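Local coordinates for ribose ABC transporter, substrate binding protein (Conexibacter woesei, PDB 4KQ9), which probably captures a sugar such as ribose and hands it to an ABC-type importer in the cell membrane, at residues A[10-16]-A[39-45]; A[53-57]-A[79-83]. The protein carries 1 engineered substitution. One frame throughout, in Å; residues are numbered along the deposited sequence.

In the fold
Both contacts belong to one lobe of the periplasmic binding protein fold, but to different layers of it. Contact 1 joins 39-45, the outermost strand of a six-stranded parallel sheet, to its neighbour 9-15; contact 2 packs helix 49-61 against helix 78-86 on one side of that sheet. Chain order links them, since strand 39-45 runs into helix 49-61, and Ser43 is hydrogen-bonded to Ser55 between the layers. Each is partly buried. In contact 1 a regular backbone ladder holds the pair and side chains are secondary; in contact 2 side chains alone meet, from buried isoleucines at the sheet to an exposed aspartate at the outer edge.

Contact 1 (A[10-16]-A[39-45]); sequences VVYSTFG and DFDISTS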
loop_
_atom_site.group_PDB
_atom_site.type_symbol
_atom_site.label_atom_id
_atom_site.label_comp_id
_atom_site.label_asym_id
_atom_site.label_seq_id
_atom_site.Cartn_x
_atom_site.Cartn_y
_atom_site.Cartn_z
ATOM N N VAL A 10 -4.822 -7.567 22.749
ATOM C CA VAL A 10 -4.981 -6.744 21.573
ATOM C C VAL A 10 -5.487 -7.596 20.456
ATOM O O VAL A 10 -5.028 -8.734 20.289
ATOM C CB VAL A 10 -3.633 -6.182 21.176
ATOM C CG1 VAL A 10 -3.702 -5.496 19.793
ATOM C CG2 VAL A 10 -3.142 -5.255 22.266
ATOM N N VAL A 11 -6.386 -7.022 19.678
ATOM C CA VAL A 11 -6.956 -7.658 18.543
ATOM C C VAL A 11 -6.697 -6.855 17.274
ATOM O O VAL A 11 -6.877 -5.640 17.285
ATOM C CB VAL A 11 -8.452 -7.748 18.709
ATOM C CG1 VAL A 11 -9.077 -8.333 17.458
ATOM C CG2 VAL A 11 -8.777 -8.648 19.922
ATOM N N TYR A 12 -6.299 -7.568 16.210
ATOM C CA TYR A 12 -6.257 -7.064 14.832
ATOM C C TYR A 12 -7.375 -7.610 13.958
ATOM O O TYR A 12 -7.354 -8.812 13.612
ATOM C CB TYR A 12 -4.922 -7.449 14.197
ATOM C CG TYR A 12 -4.692 -6.986 12.788
ATOM C CD1 TYR A 12 -5.194 -5.781 12.320
ATOM C CD2 TYR A 12 -3.853 -7.692 11.962
ATOM C CE1 TYR A 12 -4.922 -5.337 11.041
ATOM C CE2 TYR A 12 -3.599 -7.272 10.676
ATOM C CZ TYR A 12 -4.122 -6.085 10.248
ATOM O OH TYR A 12 -3.885 -5.696 9.000
ATOM N N SER A 13 -8.262 -6.698 13.541
ATOM C CA SER A 13 -9.302 -6.911 12.595
ATOM C C SER A 13 -8.865 -6.577 11.188
ATOM O O SER A 13 -8.630 -5.386 10.853
ATOM C CB SER A 13 -10.529 -6.071 12.924
ATOM O OG SER A 13 -11.299 -5.878 11.736
ATOM N N THR A 14 -8.733 -7.652 10.384
ATOM C CA THR A 14 -8.407 -7.530 8.980
ATOM C C THR A 14 -9.453 -8.299 8.127
ATOM O O THR A 14 -10.563 -8.664 8.625
ATOM C CB THR A 14 -6.930 -7.874 8.729
ATOM O OG1 THR A 14 -6.559 -7.492 7.390
ATOM C CG2 THR A 14 -6.598 -9.333 8.987
ATOM N N PHE A 15 -9.163 -8.426 6.838
ATOM C CA PHE A 15 -10.081 -9.060 5.898
ATOM C C PHE A 15 -9.245 -9.791 4.841
ATOM O O PHE A 15 -8.003 -9.635 4.780
ATOM C CB PHE A 15 -11.032 -8.028 5.281
ATOM C CG PHE A 15 -10.335 -6.950 4.505
ATOM C CD1 PHE A 15 -10.066 -7.114 3.135
ATOM C CD2 PHE A 15 -9.908 -5.781 5.142
ATOM C CE1 PHE A 15 -9.422 -6.131 2.424
ATOM C CE2 PHE A 15 -9.238 -4.805 4.423
ATOM C CZ PHE A 15 -9.006 -4.979 3.076
ATOM N N GLY A 16 -9.919 -10.632 4.057
ATOM C CA GLY A 16 -9.276 -11.314 2.934
ATOM C C GLY A 16 -8.237 -12.354 3.314
ATOM O O GLY A 16 -7.008 -12.099 3.244
ATOM N N ASP A 39 -1.103 -10.753 24.670
ATOM C CA ASP A 39 -2.153 -11.695 24.302
ATOM C C ASP A 39 -2.846 -11.175 23.047
ATOM O O ASP A 39 -3.683 -10.252 23.101
ATOM C CB ASP A 39 -3.171 -11.914 25.438
ATOM C CG ASP A 39 -4.265 -12.897 25.045
ATOM O OD1 ASP A 39 -4.007 -13.781 24.203
ATOM O OD2 ASP A 39 -5.394 -12.780 25.549
ATOM N N PHE A 40 -2.513 -11.792 21.916
ATOM C CA PHE A 40 -2.791 -11.211 20.592
ATOM C C PHE A 40 -3.646 -12.119 19.701
ATOM O O PHE A 40 -3.287 -13.254 19.425
ATOM C CB PHE A 40 -1.472 -10.833 19.884
ATOM C CG PHE A 40 -1.657 -10.251 18.481
ATOM C CD1 PHE A 40 -2.258 -9.038 18.294
ATOM C CD2 PHE A 40 -1.221 -10.933 17.351
ATOM C CE1 PHE A 40 -2.464 -8.526 17.021
ATOM C CE2 PHE A 40 -1.393 -10.414 16.096
ATOM C CZ PHE A 40 -2.011 -9.206 15.930
ATOM N N ASP A 41 -4.755 -11.614 19.219
ATOM C CA ASP A 41 -5.520 -12.333 18.227
ATOM C C ASP A 41 -5.683 -11.561 16.943
ATOM O O ASP A 41 -5.849 -10.374 16.969
ATOM C CB ASP A 41 -6.920 -12.609 18.753
ATOM C CG ASP A 41 -6.994 -13.925 19.503
ATOM O OD1 ASP A 41 -6.276 -14.084 20.534
ATOM O OD2 ASP A 41 -7.744 -14.809 19.025
ATOM N N ILE A 42 -5.732 -12.281 15.829
ATOM C CA ILE A 42 -6.175 -11.729 14.561
ATOM C C ILE A 42 -7.541 -12.251 14.157
ATOM O O ILE A 42 -7.711 -13.474 13.965
ATOM C CB ILE A 42 -5.190 -12.117 13.470
ATOM C CG1 ILE A 42 -3.865 -11.474 13.777
ATOM C CG2 ILE A 42 -5.729 -11.696 12.112
ATOM C CD1 ILE A 42 -2.729 -11.871 12.871
ATOM N N SER A 43 -8.480 -11.353 13.912
ATOM C CA SER A 43 -9.757 -11.727 13.383
ATOM C C SER A 43 -9.903 -11.300 11.929
ATOM O O SER A 43 -9.786 -10.124 11.615
ATOM C CB SER A 43 -10.860 -11.094 14.232
ATOM O OG SER A 43 -12.029 -10.887 13.460
ATOM N N THR A 44 -10.208 -12.252 11.039
ATOM C CA THR A 44 -10.203 -11.982 9.604
ATOM C C THR A 44 -11.568 -12.181 9.070
ATOM O O THR A 44 -12.093 -13.279 9.136
ATOM C CB THR A 44 -9.272 -12.914 8.845
ATOM O OG1 THR A 44 -7.981 -12.913 9.462
ATOM C CG2 THR A 44 -9.128 -12.467 7.384
ATOM N N SER A 45 -12.138 -11.141 8.494
ATOM C CA SER A 45 -13.485 -11.228 8.083
ATOM C C SER A 45 -13.560 -11.541 6.579
ATOM O O SER A 45 -12.540 -11.612 5.864
ATOM C CB SER A 45 -14.215 -9.961 8.468
ATOM O OG SER A 45 -13.915 -8.949 7.545
#
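The ring of Phe40 lies obliquely beside strand 10-15, its CZ 3.8 Å from Tyr12 CB and its CD1 against the oxygen of Val10, while Val10 CG1 meets the same CD1. Thr14 CB stands over one face of the Tyr12 ring, 3.6 Å above its plane and offset toward the rim, and Ile42 CG1 comes up to the ring edge, near its plane. These residues line one side of the first beta-alpha-beta unit of a type I periplasmic binding protein lobe, in which helix 20-35 makes the crossover between two parallel strands. That helix touches Tyr12, Thr14, Phe40 and Ile42, and helix 247-264 meets Val10 and Phe40, so bulky apolar groups suit this face. With CG set opposite the backbone N (chi1 179°), the ring of Phe40 leans forward along the neighbouring strand, from Val10 to Tyr12.

Farther along, Ile42 and Thr14 lie side by side with their CG2 methyls 4.0 Å apart. The other face, with Val11, Ser13 and Phe15 beside Asp41, Ser43 and Ser45, is more polar. Serines suit it because they are small enough to admit helix 49-61 and can bond to it: Ser13 OG to Gln52, Ser43 OG to Ser55. Tyr12, by contrast, sends its hydroxyl to Ser70.

Between the two faces runs the parallel ladder, in which Val10, Tyr12 and Thr14 each use N-H and C=O toward 39-45. Tyr12 N reaches Asp41 O at 2.9 Å, and Ser43 N returns a 2.8 Å bond to Tyr12 O. At the strand end the ladder fades into a weak bond, Gly16 N to Ser45 O at 3.3 Å.

Contact 2 (A[53-57]-A[79-83]); sequences IDSID and PTIKG
Thr80 points its side chain at helix 53-57 and divides it between three partners: the hydroxyl goes toward Ile53, the methyl toward Ile56 and Asp57. The two short helical segments run almost parallel, with an angle of 8° between them and their axes 9.9 Å apart. They belong to neighbouring helices packed on the same side of the parallel sheet, as in an alpha/beta lobe of this family. A threonine suits the seam because its branched side chain is short enough for such spacing yet touches on two fronts.

Ile53 slants across Thr80, and both its branches lie against the hydroxyl, CG2 at 3.5 Å and CG1 at 3.6 Å from Thr80 OG1. Replacing Ile53 with an alanine would probably open a gap beside the Thr80 hydroxyl, where CG1 and CG2 now lie.

Deeper in, Ile56 also meets Thr80 at a slant, its CG2 3.5 Å from Thr80 CG2. Its CG1 lies beside the backbone N (chi1 -77°) and the chain is extended from there (chi2 168°), which carries CD1 to 4.3 Å from Ile81 CG1. Ile56 and Ile81 both rest on Val69 of strand 66-69, and their buried places between helix and sheet suit branched aliphatic chains.

Asp57, on the exposed side, comes at Thr80 from about a right angle. Its OD1 is modelled 3.0 Å from Thr80 CG2, closer than a comfortable carbon-oxygen contact, so the exact placing of these two groups is doubtful. What joins the segments is largely van der Waals packing, of isoleucine carbons against a threonine's methyl and hydroxyl and of Ile56 against Ile81, with no hydrogen bond from one segment to the other; shape, along with the shared seat on Val69, probably does more than directed polar bonds to set this part of the helix pair.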
loop_
_atom_site.group_PDB
_atom_site.type_symbol
_atom_site.label_atom_id
_atom_site.label_comp_id
_atom_site.label_asym_id
_atom_site.label_seq_id
_atom_site.Cartn_x
_atom_site.Cartn_y
_atom_site.Cartn_z
ATOM N N ILE A 53 -17.633 -5.043 10.082
ATOM C CA ILE A 53 -18.380 -4.352 11.142
ATOM C C ILE A 53 -18.830 -5.280 12.277
ATOM O O ILE A 53 -18.655 -4.947 13.453
ATOM C CB ILE A 53 -19.556 -3.601 10.558
ATOM C CG1 ILE A 53 -19.033 -2.448 9.741
ATOM C CG2 ILE A 53 -20.481 -3.090 11.654
ATOM C CD1 ILE A 53 -20.093 -1.741 8.943
ATOM N N ASP A 54 -19.365 -6.455 11.948
ATOM C CA ASP A 54 -19.780 -7.387 12.999
ATOM C C ASP A 54 -18.549 -7.867 13.709
ATOM O O ASP A 54 -18.551 -8.103 14.942
ATOM C CB ASP A 54 -20.483 -8.663 12.454
ATOM C CG ASP A 54 -21.729 -8.380 11.597
ATOM O OD1 ASP A 54 -22.380 -7.312 11.720
ATOM O OD2 ASP A 54 -22.064 -9.283 10.790
ATOM N N SER A 55 -17.486 -8.080 12.940
ATOM C CA SER A 55 -16.304 -8.673 13.559
ATOM C C SER A 55 -15.711 -7.672 14.589
ATOM O O SER A 55 -15.311 -8.052 15.692
ATOM C CB SER A 55 -15.299 -9.084 12.510
ATOM O OG SER A 55 -14.127 -9.568 13.128
ATOM N N ILE A 56 -15.744 -6.389 14.227
ATOM C CA ILE A 56 -15.184 -5.330 15.060
ATOM C C ILE A 56 -16.092 -5.151 16.277
ATOM O O ILE A 56 -15.617 -5.224 17.437
ATOM C CB ILE A 56 -15.105 -4.013 14.272
ATOM C CG1 ILE A 56 -13.900 -4.081 13.322
ATOM C CG2 ILE A 56 -14.997 -2.809 15.215
ATOM C CD1 ILE A 56 -13.872 -2.989 12.304
ATOM N N ASP A 57 -17.376 -4.891 15.979
ATOM C CA ASP A 57 -18.448 -4.782 17.010
ATOM C C ASP A 57 -18.302 -5.908 18.000
ATOM O O ASP A 57 -18.402 -5.721 19.193
ATOM C CB ASP A 57 -19.869 -4.852 16.390
ATOM C CG ASP A 57 -20.350 -3.522 15.803
ATOM O OD1 ASP A 57 -19.888 -2.444 16.241
ATOM O OD2 ASP A 57 -21.212 -3.537 14.880
ATOM N N PRO A 79 -18.681 4.676 11.728
ATOM C CA PRO A 79 -19.499 4.605 12.949
ATOM C C PRO A 79 -19.035 3.558 13.947
ATOM O O PRO A 79 -18.937 3.799 15.136
ATOM C CB PRO A 79 -20.893 4.227 12.403
ATOM C CG PRO A 79 -20.909 4.844 11.061
ATOM C CD PRO A 79 -19.516 4.634 10.523
ATOM N N THR A 80 -18.730 2.393 13.443
ATOM C CA THR A 80 -18.234 1.324 14.267
ATOM C C THR A 80 -16.882 1.663 14.949
ATOM O O THR A 80 -16.695 1.476 16.129
ATOM C CB THR A 80 -18.044 0.074 13.388
ATOM O OG1 THR A 80 -19.117 -0.014 12.443
ATOM C CG2 THR A 80 -17.961 -1.184 14.244
ATOM N N ILE A 81 -15.924 2.172 14.198
ATOM C CA ILE A 81 -14.614 2.398 14.809
ATOM C C ILE A 81 -14.748 3.598 15.799
ATOM O O ILE A 81 -14.282 3.550 16.918
ATOM C CB ILE A 81 -13.557 2.590 13.723
ATOM C CG1 ILE A 81 -13.393 1.253 12.992
ATOM C CG2 ILE A 81 -12.259 3.081 14.364
ATOM C CD1 ILE A 81 -12.661 1.339 11.671
ATOM N N LYS A 82 -15.465 4.632 15.391
ATOM C CA LYS A 82 -15.850 5.721 16.304
ATOM C C LYS A 82 -16.518 5.173 17.567
ATOM O O LYS A 82 -16.290 5.657 18.691
ATOM C CB LYS A 82 -16.785 6.674 15.588
ATOM C CG LYS A 82 -16.945 7.997 16.288
ATOM C CD LYS A 82 -17.519 9.070 15.372
ATOM C CE LYS A 82 -19.040 9.061 15.354
ATOM N NZ LYS A 82 -19.571 10.391 14.949
ATOM N N GLY A 83 -17.297 4.115 17.394
ATOM C CA GLY A 83 -17.938 3.488 18.526
ATOM C C GLY A 83 -16.964 2.853 19.462
ATOM O O GLY A 83 -17.128 2.969 20.685
#